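Long-range contacts in putative hydrolase (Shewanella frigidimarina, PDB 3LHO), which probably acts as an iron(II)-dependent dioxygenase of the 2-oxoadipate dioxygenase/decarboxylase family, a member of the glyoxalase clan: residues A[25-30]-A[184-189]; A[36-41]-A[88-93]; A[166-171]-A[232-237]; A[177-182]-A[207-212]. One frame throughout, in Å; residues are numbered along the deposited sequence.

In the fold
Interactions 2, 3 and 4 all reach the seven-stranded mixed sheet, while interaction 1, partly buried, joins two helices packed beside it. Interaction 3 is the buried centre, a parallel strand pair bound by backbone hydrogen bonds. Interaction 2 joins the start of the neighbouring strand 39-47 to the approach to strand 93-99; partly buried, it mixes a salt bridge with water bridging. The two supply a histidine and a glutamate to the same nickel ion. Interactions 1 and 4 share helix 179-188: its buried start packs on edge strand 208-212 through one isoleucine and water-linked carboxylates, whereas its end meets helix 22-32 by aliphatic contact alone. Phe236 of interaction 3 packs against side chains from interaction 1.

Interaction 1. Residues A[25-30]-A[184-189]; sequences AKIHQL and QALKQA
Leu186 reaches between Ile27 and Leu30 with a single methyl, joining two helices that cross steeply beside the central sheet of this glyoxalase-clan fold. Its CD2 lies 3.6 Å from Ile27 CG2, the side chains of Ile27 and Leu186 meeting at about a right angle. The same CD2 comes within 4.1 Å of Leu30 CD2, so one branch of leucine serves both partners, one helical turn apart. Leu30 has its CG anti to the backbone N (chi1 179°), which carries the forked end out toward the other helix.

Around this apolar shell the backbones stand well apart. The short axes of 25-30 and 184-188 approach to 11.5 Å at 116°, a gap that branched aliphatic chains can bridge while alanine suffices where the opposing leucine does the reaching. The inner side is closed by the sheet: Ile27 and Leu186 both touch Phe236 of strand 235-239, and Ile27 also packs on Tyr234. Toward solvent the contact thins out, and Ala189, just past the end of its helix, adds only a methyl. That methyl sits at the fork of Leu30, with Ala189 CB 3.7 Å from Leu30 CD2 and 4.1 Å from Leu30 CD1.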
loop_
_atom_site.group_PDB
_atom_site.type_symbol
_atom_site.label_atom_id
_atom_site.label_comp_id
_atom_site.label_asym_id
_atom_site.label_seq_id
_atom_site.Cartn_x
_atom_site.Cartn_y
_atom_site.Cartn_z
ATOM N N ALA A 25 13.512 3.345 -4.033
ATOM C CA ALA A 25 14.476 2.922 -5.063
ATOM C C ALA A 25 15.875 2.818 -4.432
ATOM O O ALA A 25 16.623 1.843 -4.661
ATOM C CB ALA A 25 14.468 3.867 -6.299
ATOM N N LYS A 26 16.208 3.777 -3.583
ATOM C CA LYS A 26 17.555 3.809 -2.984
ATOM C C LYS A 26 17.759 2.672 -1.973
ATOM O O LYS A 26 18.790 2.008 -1.991
ATOM C CB LYS A 26 17.838 5.165 -2.327
ATOM C CG LYS A 26 17.873 6.321 -3.310
ATOM C CD LYS A 26 18.201 7.621 -2.585
ATOM C CE LYS A 26 18.197 8.835 -3.498
ATOM N NZ LYS A 26 18.293 10.109 -2.714
ATOM N N ILE A 27 16.786 2.468 -1.091
ATOM C CA ILE A 27 16.889 1.413 -0.082
ATOM C C ILE A 27 16.887 0.017 -0.756
ATOM O O ILE A 27 17.614 -0.863 -0.323
ATOM C CB ILE A 27 15.809 1.571 0.996
ATOM C CG1 ILE A 27 16.064 2.887 1.757
ATOM C CG2 ILE A 27 15.782 0.334 1.950
ATOM C CD1 ILE A 27 14.934 3.355 2.640
ATOM N N HIS A 28 16.117 -0.164 -1.836
ATOM C CA HIS A 28 16.140 -1.419 -2.603
ATOM C C HIS A 28 17.571 -1.717 -3.080
ATOM O O HIS A 28 18.069 -2.812 -2.883
ATOM C CB HIS A 28 15.171 -1.357 -3.799
ATOM C CG HIS A 28 15.020 -2.662 -4.526
ATOM N ND1 HIS A 28 15.885 -3.058 -5.534
ATOM C CD2 HIS A 28 14.103 -3.658 -4.403
ATOM C CE1 HIS A 28 15.508 -4.247 -5.990
ATOM N NE2 HIS A 28 14.425 -4.629 -5.327
ATOM N N GLN A 29 18.219 -0.734 -3.701
ATOM C CA GLN A 29 19.617 -0.861 -4.118
ATOM C C GLN A 29 20.551 -1.144 -2.920
ATOM O O GLN A 29 21.386 -2.056 -2.986
ATOM C CB GLN A 29 20.057 0.391 -4.909
ATOM C CG GLN A 29 21.468 0.351 -5.493
ATOM C CD GLN A 29 21.699 -0.808 -6.456
ATOM O OE1 GLN A 29 20.778 -1.267 -7.129
ATOM N NE2 GLN A 29 22.935 -1.284 -6.520
ATOM N N LEU A 30 20.395 -0.401 -1.827
ATOM C CA LEU A 30 21.206 -0.620 -0.620
ATOM C C LEU A 30 21.155 -2.059 -0.069
ATOM O O LEU A 30 22.195 -2.657 0.223
ATOM C CB LEU A 30 20.775 0.355 0.471
ATOM C CG LEU A 30 21.457 0.304 1.849
ATOM C CD1 LEU A 30 22.855 0.916 1.759
ATOM C CD2 LEU A 30 20.652 1.061 2.928
ATOM N N GLN A 184 19.036 -0.011 11.753
ATOM C CA GLN A 184 20.319 0.638 12.010
ATOM C C GLN A 184 21.051 0.906 10.689
ATOM O O GLN A 184 21.573 2.000 10.503
ATOM C CB GLN A 184 21.174 -0.177 12.989
ATOM C CG GLN A 184 22.393 0.559 13.567
ATOM C CD GLN A 184 22.032 1.922 14.163
ATOM O OE1 GLN A 184 21.046 2.060 14.894
ATOM N NE2 GLN A 184 22.801 2.942 13.807
ATOM N N ALA A 185 21.047 -0.058 9.763
ATOM C CA ALA A 185 21.686 0.118 8.440
ATOM C C ALA A 185 21.041 1.264 7.657
ATOM O O ALA A 185 21.703 1.978 6.899
ATOM C CB ALA A 185 21.613 -1.178 7.606
ATOM N N LEU A 186 19.727 1.387 7.791
ATOM C CA LEU A 186 18.999 2.437 7.098
ATOM C C LEU A 186 19.408 3.805 7.650
ATOM O O LEU A 186 19.684 4.721 6.888
ATOM C CB LEU A 186 17.497 2.256 7.274
ATOM C CG LEU A 186 16.920 0.976 6.672
ATOM C CD1 LEU A 186 15.420 0.933 6.938
ATOM C CD2 LEU A 186 17.267 0.893 5.192
ATOM N N LYS A 187 19.428 3.926 8.969
ATOM C CA LYS A 187 19.849 5.201 9.597
ATOM C C LYS A 187 21.306 5.557 9.268
ATOM O O LYS A 187 21.595 6.708 8.932
ATOM C CB LYS A 187 19.623 5.162 11.101
ATOM C CG LYS A 187 18.144 5.271 11.451
ATOM C CD LYS A 187 17.761 4.351 12.573
ATOM C CE LYS A 187 18.053 4.909 13.907
ATOM N NZ LYS A 187 17.507 4.032 14.929
ATOM N N GLN A 188 22.201 4.573 9.339
ATOM C CA GLN A 188 23.617 4.766 8.964
ATOM C C GLN A 188 23.773 5.216 7.502
ATOM O O GLN A 188 24.661 6.017 7.192
ATOM C CB GLN A 188 24.436 3.499 9.210
ATOM C CG GLN A 188 24.770 3.264 10.694
ATOM C CD GLN A 188 25.401 1.896 10.963
ATOM O OE1 GLN A 188 25.647 1.105 10.042
ATOM N NE2 GLN A 188 25.645 1.605 12.237
ATOM N N ALA A 189 22.894 4.747 6.615
ATOM C CA ALA A 189 22.911 5.178 5.197
ATOM C C ALA A 189 22.210 6.531 4.957
ATOM O O ALA A 189 22.124 7.005 3.812
ATOM C CB ALA A 189 22.285 4.087 4.299
#

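Interaction 2. Residues A[36-41]-A[88-93]; sequences PIINDH and DPKQPK. With NI (nickel (II) ion), chain B.
Lys93 wraps its side chain round the Asp40 backbone carbonyl before reaching the Asp40 carboxylate. Its CB lies 3.4 Å from Asp40 O and also meets the CB of His41; CG stays 3.6 Å from Asp40 O, and CD passes the same oxygen more loosely. The chain then bends at its last torsion (chi4 74°), turning NZ back to form a salt bridge with Asp40 OD1 at 3.0 Å. A long flexible lysine suits this detour. Asp40 O also accepts a hydrogen bond from Lys93 N, 2.9 Å away.

Asp40 and His41 both face Thr167, a classic beta bulge in strand 39-47, and His41 pairs in parallel with Lys93. Farther back, Pro92 CA makes a C-H...O contact with Asn39 O. Water 1 joins Asn39 N to Lys90 O, while Ile38 lays CD1 against Lys90 CB, 3.9 Å away.

The other carboxylate oxygen turns inward: Asp40 OD2 accepts a hydrogen bond from His41 ND1 at 2.7 Å on its anti lone pair, in the imidazole plane. That bond, with the metal at NE2, helps fix the ring's rotation, and His41 NE2 binds nickel at 2.1 Å. With Lys93 and Arg239 both at OD1, the carboxylate is probably held as an anion, a second-shell group that positions the metal ligand.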
loop_
_atom_site.group_PDB
_atom_site.type_symbol
_atom_site.label_atom_id
_atom_site.label_comp_id
_atom_site.label_asym_id
_atom_site.label_seq_id
_atom_site.Cartn_x
_atom_site.Cartn_y
_atom_site.Cartn_z
ATOM N N PRO A 36 17.095 -8.456 -7.032
ATOM C CA PRO A 36 15.757 -8.232 -6.530
ATOM C C PRO A 36 15.663 -8.695 -5.056
ATOM O O PRO A 36 16.427 -9.553 -4.608
ATOM C CB PRO A 36 14.885 -9.086 -7.455
ATOM C CG PRO A 36 15.767 -10.185 -7.900
ATOM C CD PRO A 36 17.197 -9.736 -7.754
ATOM N N ILE A 37 14.780 -8.036 -4.325
ATOM C CA ILE A 37 14.563 -8.216 -2.897
ATOM C C ILE A 37 13.201 -8.875 -2.804
ATOM O O ILE A 37 12.291 -8.464 -3.523
ATOM C CB ILE A 37 14.489 -6.821 -2.237
ATOM C CG1 ILE A 37 15.886 -6.195 -2.171
ATOM C CG2 ILE A 37 13.900 -6.880 -0.861
ATOM C CD1 ILE A 37 16.854 -7.057 -1.453
ATOM N N ILE A 38 13.027 -9.865 -1.929
ATOM C CA ILE A 38 11.716 -10.447 -1.734
ATOM C C ILE A 38 10.835 -9.501 -0.873
ATOM O O ILE A 38 11.216 -9.090 0.253
ATOM C CB ILE A 38 11.796 -11.862 -1.061
ATOM C CG1 ILE A 38 12.614 -12.818 -1.957
ATOM C CG2 ILE A 38 10.375 -12.389 -0.743
ATOM C CD1 ILE A 38 12.070 -12.974 -3.323
ATOM N N ASN A 39 9.641 -9.206 -1.382
ATOM C CA ASN A 39 8.678 -8.396 -0.634
ATOM C C ASN A 39 7.701 -9.234 0.212
ATOM O O ASN A 39 7.225 -10.282 -0.223
ATOM C CB ASN A 39 7.916 -7.507 -1.615
ATOM C CG ASN A 39 8.817 -6.508 -2.318
ATOM O OD1 ASN A 39 8.885 -6.458 -3.573
ATOM N ND2 ASN A 39 9.536 -5.731 -1.538
ATOM N N ASP A 40 7.431 -8.794 1.428
ATOM C CA ASP A 40 6.391 -9.405 2.264
ATOM C C ASP A 40 4.992 -9.137 1.696
ATOM O O ASP A 40 4.136 -10.037 1.638
ATOM C CB ASP A 40 6.432 -8.806 3.690
ATOM C CG ASP A 40 5.397 -9.434 4.605
ATOM O OD1 ASP A 40 5.551 -10.625 4.904
ATOM O OD2 ASP A 40 4.375 -8.798 4.966
ATOM N N HIS A 41 4.773 -7.881 1.297
ATOM C CA HIS A 41 3.479 -7.450 0.773
ATOM C C HIS A 41 3.541 -6.146 0.041
ATOM O O HIS A 41 4.566 -5.426 0.123
ATOM C CB HIS A 41 2.378 -7.407 1.886
ATOM C CG HIS A 41 2.542 -6.343 2.938
ATOM N ND1 HIS A 41 3.235 -6.561 4.118
ATOM C CD2 HIS A 41 2.002 -5.093 3.043
ATOM C CE1 HIS A 41 3.152 -5.482 4.875
ATOM N NE2 HIS A 41 2.396 -4.590 4.255
ATOM N N ASP A 88 3.504 -19.313 -5.302
ATOM C CA ASP A 88 4.942 -19.048 -5.227
ATOM C C ASP A 88 5.278 -18.136 -4.031
ATOM O O ASP A 88 4.910 -16.932 -4.012
ATOM C CB ASP A 88 5.372 -18.390 -6.525
ATOM C CG ASP A 88 6.867 -18.085 -6.597
ATOM O OD1 ASP A 88 7.615 -18.291 -5.633
ATOM O OD2 ASP A 88 7.265 -17.574 -7.646
ATOM N N PRO A 89 5.999 -18.682 -3.039
ATOM C CA PRO A 89 6.326 -17.893 -1.830
ATOM C C PRO A 89 7.232 -16.692 -2.070
ATOM O O PRO A 89 7.283 -15.818 -1.228
ATOM C CB PRO A 89 7.019 -18.913 -0.923
ATOM C CG PRO A 89 7.686 -19.824 -1.877
ATOM C CD PRO A 89 6.681 -19.995 -3.012
ATOM N N LYS A 90 7.915 -16.604 -3.217
ATOM C CA LYS A 90 8.675 -15.396 -3.555
ATOM C C LYS A 90 7.776 -14.177 -3.832
ATOM O O LYS A 90 8.253 -13.051 -3.799
ATOM C CB LYS A 90 9.533 -15.609 -4.800
ATOM C CG LYS A 90 10.676 -16.613 -4.616
ATOM C CD LYS A 90 11.656 -16.549 -5.799
ATOM C CE LYS A 90 12.755 -17.623 -5.717
ATOM N NZ LYS A 90 12.296 -18.987 -6.144
ATOM N N GLN A 91 6.510 -14.422 -4.175
ATOM C CA GLN A 91 5.621 -13.352 -4.561
ATOM C C GLN A 91 5.056 -12.693 -3.313
ATOM O O GLN A 91 4.858 -13.336 -2.288
ATOM C CB GLN A 91 4.524 -13.851 -5.517
ATOM C CG GLN A 91 5.036 -14.421 -6.858
ATOM C CD GLN A 91 5.786 -13.413 -7.672
ATOM O OE1 GLN A 91 5.620 -12.203 -7.510
ATOM N NE2 GLN A 91 6.632 -13.897 -8.549
ATOM N N PRO A 92 4.851 -11.376 -3.376
ATOM C CA PRO A 92 4.336 -10.710 -2.214
ATOM C C PRO A 92 2.895 -11.103 -1.874
ATOM O O PRO A 92 2.100 -11.402 -2.765
ATOM C CB PRO A 92 4.414 -9.226 -2.621
ATOM C CG PRO A 92 4.486 -9.209 -4.087
ATOM C CD PRO A 92 5.208 -10.445 -4.459
ATOM N N LYS A 93 2.520 -11.052 -0.605
ATOM C CA LYS A 93 1.142 -10.987 -0.282
ATOM C C LYS A 93 0.581 -9.662 -0.771
ATOM O O LYS A 93 1.280 -8.678 -0.837
ATOM C CB LYS A 93 0.900 -11.072 1.253
ATOM C CG LYS A 93 1.437 -12.331 1.896
ATOM C CD LYS A 93 1.172 -12.264 3.396
ATOM C CE LYS A 93 2.051 -13.184 4.169
ATOM N NZ LYS A 93 3.429 -12.614 4.206
HETATM NI NI NI B . 1.922 -2.734 5.194
HETATM O O HOH W 1 8.633 -10.437 -3.786
HETATM O O HOH W 2 6.674 -13.032 -0.060
HETATM O O HOH W 3 1.225 -1.138 6.869
HETATM O O HOH W 4 1.436 -3.729 6.903
HETATM O O HOH W 5 -0.349 -3.054 5.240
#

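Interaction 3. Residues A[166-171]-A[232-237]; sequences FTVSIN and CFYEFA. With NI (nickel (II) ion), chain B.
Thr167 and Glu235 cross obliquely on one face of a parallel strand pair, and the threonine hydroxyl donates to the glutamate: OG1 to Glu235 OE1 is 2.7 Å. The oxygen is approached on its anti side, 33° out of the carboxylate plane. Glu235 has CG anti to its backbone N (chi1 -167°) and runs on extended, which carries the carboxylate past the hydroxyl to the nickel. The other branch of Thr167 does apolar work, with CG2 resting 3.6 Å from Ala237 CB. A small residue suits that place, since Asp40 of the adjoining strand packs there too.

On the opposite face Val168 meets two aromatic rings, Tyr234 and Phe236, that lie next to each other. Its CG2 leans obliquely on the phenol end of Tyr234, 3.6 Å from CZ, while its CB approaches Phe236 CD1. Apolar residues fit this side because Ile27 of helix 22-32 covers both rings.

Between the two faces runs the parallel ladder, in which Val168 N donates to Glu235 O at 2.9 Å and Ala237 N donates to Val168 O. Glu235 N donates to Phe166 O, so the residue that supplies the ligand is fixed through its backbone as well.

Glu235 OE1 binds nickel at 2.2 Å, completing with His41 and His165 the protein part of the site. The Thr167 hydroxyl shares that oxygen with the metal, and water 3, itself a nickel ligand, donates to Glu235 OE2. The carboxylate is therefore held from both oxygens, and its rotation is restrained by a second-shell threonine.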
loop_
_atom_site.group_PDB
_atom_site.type_symbol
_atom_site.label_atom_id
_atom_site.label_comp_id
_atom_site.label_asym_id
_atom_site.label_seq_id
_atom_site.Cartn_x
_atom_site.Cartn_y
_atom_site.Cartn_z
ATOM N N PHE A 166 5.203 -0.780 -0.751
ATOM C CA PHE A 166 5.823 -2.103 -0.734
ATOM C C PHE A 166 6.462 -2.333 0.620
ATOM O O PHE A 166 6.944 -1.378 1.241
ATOM C CB PHE A 166 6.906 -2.171 -1.764
ATOM C CG PHE A 166 6.390 -2.382 -3.124
ATOM C CD1 PHE A 166 5.673 -1.380 -3.761
ATOM C CD2 PHE A 166 6.637 -3.583 -3.795
ATOM C CE1 PHE A 166 5.199 -1.573 -5.061
ATOM C CE2 PHE A 166 6.193 -3.751 -5.117
ATOM C CZ PHE A 166 5.430 -2.776 -5.704
ATOM N N THR A 167 6.486 -3.599 1.042
ATOM C CA THR A 167 7.104 -4.011 2.282
ATOM C C THR A 167 8.114 -5.135 2.080
ATOM O O THR A 167 7.751 -6.213 1.590
ATOM C CB THR A 167 6.051 -4.481 3.286
ATOM O OG1 THR A 167 5.109 -3.422 3.511
ATOM C CG2 THR A 167 6.755 -4.875 4.618
ATOM N N VAL A 168 9.370 -4.867 2.446
ATOM C CA VAL A 168 10.450 -5.831 2.401
ATOM C C VAL A 168 10.290 -6.930 3.413
ATOM O O VAL A 168 9.913 -6.669 4.559
ATOM C CB VAL A 168 11.813 -5.124 2.588
ATOM C CG1 VAL A 168 12.954 -6.135 2.622
ATOM C CG2 VAL A 168 12.007 -4.097 1.426
ATOM N N SER A 169 10.541 -8.173 2.990
ATOM C CA SER A 169 10.509 -9.286 3.881
ATOM C C SER A 169 11.880 -9.388 4.534
ATOM O O SER A 169 12.871 -9.773 3.867
ATOM C CB SER A 169 10.231 -10.595 3.128
ATOM O OG SER A 169 10.398 -11.696 4.006
ATOM N N ILE A 170 11.912 -9.077 5.830
ATOM C CA ILE A 170 13.134 -9.193 6.624
ATOM C C ILE A 170 13.506 -10.682 6.728
ATOM O O ILE A 170 14.678 -11.030 6.601
ATOM C CB ILE A 170 12.984 -8.549 8.032
ATOM C CG1 ILE A 170 12.814 -7.019 7.894
ATOM C CG2 ILE A 170 14.203 -8.868 8.911
ATOM C CD1 ILE A 170 12.394 -6.331 9.189
ATOM N N ASN A 171 12.503 -11.538 6.928
ATOM C CA ASN A 171 12.695 -12.995 6.935
ATOM C C ASN A 171 13.616 -13.430 5.803
ATOM O O ASN A 171 14.547 -14.191 6.011
ATOM C CB ASN A 171 11.377 -13.760 6.816
ATOM C CG ASN A 171 10.379 -13.432 7.948
ATOM O OD1 ASN A 171 9.990 -12.263 8.156
ATOM N ND2 ASN A 171 9.938 -14.464 8.650
ATOM N N CYS A 232 4.423 8.278 -0.251
ATOM C CA CYS A 232 4.464 6.937 0.375
ATOM C C CYS A 232 5.718 6.735 1.195
ATOM O O CYS A 232 6.766 7.332 0.904
ATOM C CB CYS A 232 4.521 5.861 -0.706
ATOM S SG CYS A 232 3.263 5.980 -2.010
ATOM N N PHE A 233 5.614 5.870 2.201
ATOM C CA PHE A 233 6.756 5.254 2.826
ATOM C C PHE A 233 7.065 3.867 2.199
ATOM O O PHE A 233 6.259 3.324 1.442
ATOM C CB PHE A 233 6.534 5.092 4.341
ATOM C CG PHE A 233 5.272 4.373 4.719
ATOM C CD1 PHE A 233 5.171 2.990 4.564
ATOM C CD2 PHE A 233 4.194 5.061 5.251
ATOM C CE1 PHE A 233 3.999 2.306 4.907
ATOM C CE2 PHE A 233 3.034 4.401 5.616
ATOM C CZ PHE A 233 2.939 3.003 5.440
ATOM N N TYR A 234 8.264 3.362 2.526
ATOM C CA TYR A 234 8.722 1.996 2.269
ATOM C C TYR A 234 8.770 1.319 3.645
ATOM O O TYR A 234 9.283 1.889 4.600
ATOM C CB TYR A 234 10.118 2.089 1.687
ATOM C CG TYR A 234 10.721 0.917 0.935
ATOM C CD1 TYR A 234 9.950 0.046 0.140
ATOM C CD2 TYR A 234 12.109 0.727 0.950
ATOM C CE1 TYR A 234 10.558 -1.008 -0.571
ATOM C CE2 TYR A 234 12.707 -0.297 0.225
ATOM C CZ TYR A 234 11.930 -1.145 -0.552
ATOM O OH TYR A 234 12.546 -2.154 -1.255
ATOM N N GLU A 235 8.244 0.108 3.715
ATOM C CA GLU A 235 8.027 -0.625 4.951
ATOM C C GLU A 235 8.881 -1.909 4.997
ATOM O O GLU A 235 9.360 -2.373 3.964
ATOM C CB GLU A 235 6.557 -0.972 5.035
ATOM C CG GLU A 235 6.043 -1.465 6.396
ATOM C CD GLU A 235 4.507 -1.570 6.409
ATOM O OE1 GLU A 235 3.980 -2.553 5.831
ATOM O OE2 GLU A 235 3.822 -0.676 6.982
ATOM N N PHE A 236 9.071 -2.438 6.214
ATOM C CA PHE A 236 9.913 -3.621 6.498
ATOM C C PHE A 236 9.153 -4.467 7.483
ATOM O O PHE A 236 8.612 -3.955 8.440
ATOM C CB PHE A 236 11.285 -3.171 7.039
ATOM C CG PHE A 236 11.909 -2.094 6.189
ATOM C CD1 PHE A 236 12.700 -2.424 5.112
ATOM C CD2 PHE A 236 11.624 -0.753 6.410
ATOM C CE1 PHE A 236 13.203 -1.428 4.277
ATOM C CE2 PHE A 236 12.143 0.243 5.572
ATOM C CZ PHE A 236 12.911 -0.101 4.511
ATOM N N ALA A 237 9.063 -5.771 7.242
ATOM C CA ALA A 237 8.312 -6.644 8.142
ATOM C C ALA A 237 9.075 -7.939 8.414
ATOM O O ALA A 237 9.596 -8.575 7.490
ATOM C CB ALA A 237 6.911 -6.979 7.534
HETATM NI NI NI B . 1.922 -2.734 5.194
HETATM O O HOH W 3 1.225 -1.138 6.869
HETATM O O HOH W 4 1.436 -3.729 6.903
HETATM O O HOH W 5 -0.349 -3.054 5.240
#

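Interaction 4. Residues A[177-182]-A[207-212]; sequences ERIEDV and LLEQSS
Ile179 lies across the backbone of strand 208-212 and divides its two branches between Glu209 and Ser211, two residues apart on the strand. Its CG1 is anti to the backbone N (chi1 -169°), and with chi2 also extended the chain reaches straight out, so that CD1 settles 3.5 Å from Ser211 OG and equally near the peptide linking Gln210 to Ser211. The same rotation puts CG2 between the backbone N and the carbonyl carbon, where it sits over the face of the Glu209 carboxylate, 3.7 Å from OE1. Ser211 is small enough to let the methyl in, and its hydroxyl is bonded to Asn183.

This is a helix start packed on an edge strand of the mixed sheet: Ile179 is the first residue of helix 179-188, and the strand it meets is the outermost at this end. A polar rim runs beside the isoleucine. Glu209 extends beyond CG, whereas Glu180 is bent at chi2 (84°), and their OE2 atoms come within 4.0 Å of each other with the carboxylate planes 70° apart. Waters would ease the like charges: water 7 lies 2.7 Å from Glu180 OE1 and 3.0 Å from Glu209 OE2. Water 6 accepts from Ile179 N and sits 2.6 Å from Glu209 OE1, which Tyr240 OH also reaches.

Arg178, at the N-cap position, folds back over the first turn, with Glu180 CB under one face of its guanidinium, toward the rim. From there Arg178 NE donates to Asp181 OD2 at 3.2 Å as part of a salt bridge, meeting it from above the carboxylate plane.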
loop_
_atom_site.group_PDB
_atom_site.type_symbol
_atom_site.label_atom_id
_atom_site.label_comp_id
_atom_site.label_asym_id
_atom_site.label_seq_id
_atom_site.Cartn_x
_atom_site.Cartn_y
_atom_site.Cartn_z
ATOM N N GLU A 177 19.218 -10.495 10.318
ATOM C CA GLU A 177 18.312 -11.307 11.101
ATOM C C GLU A 177 17.181 -10.477 11.725
ATOM O O GLU A 177 16.006 -10.875 11.691
ATOM C CB GLU A 177 19.098 -11.983 12.209
ATOM C CG GLU A 177 18.230 -12.802 13.140
ATOM C CD GLU A 177 19.065 -13.551 14.165
ATOM O OE1 GLU A 177 20.294 -13.614 14.014
ATOM O OE2 GLU A 177 18.477 -14.082 15.112
ATOM N N ARG A 178 17.534 -9.323 12.297
ATOM C CA ARG A 178 16.613 -8.580 13.141
ATOM C C ARG A 178 16.214 -7.279 12.493
ATOM O O ARG A 178 17.045 -6.608 11.857
ATOM C CB ARG A 178 17.246 -8.284 14.512
ATOM C CG ARG A 178 17.711 -9.525 15.319
ATOM C CD ARG A 178 18.109 -9.149 16.777
ATOM N NE ARG A 178 18.984 -7.969 16.798
ATOM C CZ ARG A 178 18.954 -6.970 17.698
ATOM N NH1 ARG A 178 18.084 -6.950 18.714
ATOM N NH2 ARG A 178 19.810 -5.956 17.571
ATOM N N ILE A 179 14.947 -6.902 12.687
ATOM C CA ILE A 179 14.433 -5.606 12.217
ATOM C C ILE A 179 15.296 -4.441 12.766
ATOM O O ILE A 179 15.606 -3.482 12.033
ATOM C CB ILE A 179 12.875 -5.418 12.531
ATOM C CG1 ILE A 179 12.326 -4.183 11.801
ATOM C CG2 ILE A 179 12.589 -5.316 14.056
ATOM C CD1 ILE A 179 10.817 -4.175 11.534
ATOM N N GLU A 180 15.717 -4.546 14.030
ATOM C CA GLU A 180 16.602 -3.534 14.632
ATOM C C GLU A 180 17.881 -3.343 13.825
ATOM O O GLU A 180 18.372 -2.242 13.705
ATOM C CB GLU A 180 16.956 -3.846 16.091
ATOM C CG GLU A 180 15.747 -3.847 17.023
ATOM C CD GLU A 180 14.988 -5.177 17.032
ATOM O OE1 GLU A 180 15.291 -6.090 16.221
ATOM O OE2 GLU A 180 14.068 -5.310 17.852
ATOM N N ASP A 181 18.415 -4.423 13.266
ATOM C CA ASP A 181 19.646 -4.324 12.503
ATOM C C ASP A 181 19.391 -3.709 11.144
ATOM O O ASP A 181 20.206 -2.948 10.651
ATOM C CB ASP A 181 20.298 -5.697 12.371
ATOM C CG ASP A 181 20.744 -6.245 13.716
ATOM O OD1 ASP A 181 21.334 -5.466 14.492
ATOM O OD2 ASP A 181 20.474 -7.421 14.007
ATOM N N VAL A 182 18.256 -4.017 10.536
ATOM C CA VAL A 182 17.891 -3.347 9.258
ATOM C C VAL A 182 17.716 -1.850 9.497
ATOM O O VAL A 182 18.198 -1.010 8.731
ATOM C CB VAL A 182 16.593 -3.931 8.673
ATOM C CG1 VAL A 182 16.128 -3.135 7.426
ATOM C CG2 VAL A 182 16.805 -5.427 8.351
ATOM N N LEU A 207 4.081 -11.770 17.002
ATOM C CA LEU A 207 4.386 -12.521 15.775
ATOM C C LEU A 207 4.636 -11.660 14.514
ATOM O O LEU A 207 4.703 -12.183 13.394
ATOM C CB LEU A 207 3.307 -13.559 15.491
ATOM C CG LEU A 207 2.978 -14.515 16.627
ATOM C CD1 LEU A 207 1.847 -15.416 16.167
ATOM C CD2 LEU A 207 4.187 -15.331 17.074
ATOM N N LEU A 208 4.796 -10.359 14.711
ATOM C CA LEU A 208 4.965 -9.421 13.611
ATOM C C LEU A 208 5.682 -8.168 14.091
ATOM O O LEU A 208 5.305 -7.573 15.101
ATOM C CB LEU A 208 3.605 -9.051 12.977
ATOM C CG LEU A 208 3.625 -8.030 11.825
ATOM C CD1 LEU A 208 4.415 -8.600 10.673
ATOM C CD2 LEU A 208 2.199 -7.650 11.343
ATOM N N GLU A 209 6.719 -7.768 13.360
ATOM C CA GLU A 209 7.404 -6.504 13.622
ATOM C C GLU A 209 7.478 -5.728 12.340
ATOM O O GLU A 209 7.816 -6.302 11.317
ATOM C CB GLU A 209 8.820 -6.728 14.134
ATOM C CG GLU A 209 8.916 -7.318 15.524
ATOM C CD GLU A 209 10.334 -7.803 15.852
ATOM O OE1 GLU A 209 10.958 -8.505 15.035
ATOM O OE2 GLU A 209 10.833 -7.468 16.935
ATOM N N GLN A 210 7.189 -4.426 12.387
ATOM C CA GLN A 210 7.244 -3.588 11.194
ATOM C C GLN A 210 7.916 -2.267 11.503
ATOM O O GLN A 210 7.889 -1.794 12.640
ATOM C CB GLN A 210 5.842 -3.347 10.608
ATOM C CG GLN A 210 5.153 -4.596 10.067
ATOM C CD GLN A 210 3.778 -4.320 9.455
ATOM O OE1 GLN A 210 2.830 -4.019 10.162
ATOM N NE2 GLN A 210 3.675 -4.431 8.144
ATOM N N SER A 211 8.552 -1.705 10.483
ATOM C CA SER A 211 9.145 -0.383 10.562
ATOM C C SER A 211 8.990 0.236 9.186
ATOM O O SER A 211 8.623 -0.470 8.240
ATOM C CB SER A 211 10.627 -0.503 10.943
ATOM O OG SER A 211 11.344 -1.109 9.888
ATOM N N SER A 212 9.188 1.548 9.085
ATOM C CA SER A 212 9.068 2.252 7.813
ATOM C C SER A 212 9.905 3.507 7.756
ATOM O O SER A 212 10.206 4.125 8.766
ATOM C CB SER A 212 7.599 2.627 7.487
ATOM O OG SER A 212 6.963 3.331 8.551
HETATM O O HOH W 6 13.563 -8.471 14.749
HETATM O O HOH W 7 13.731 -8.017 17.370
#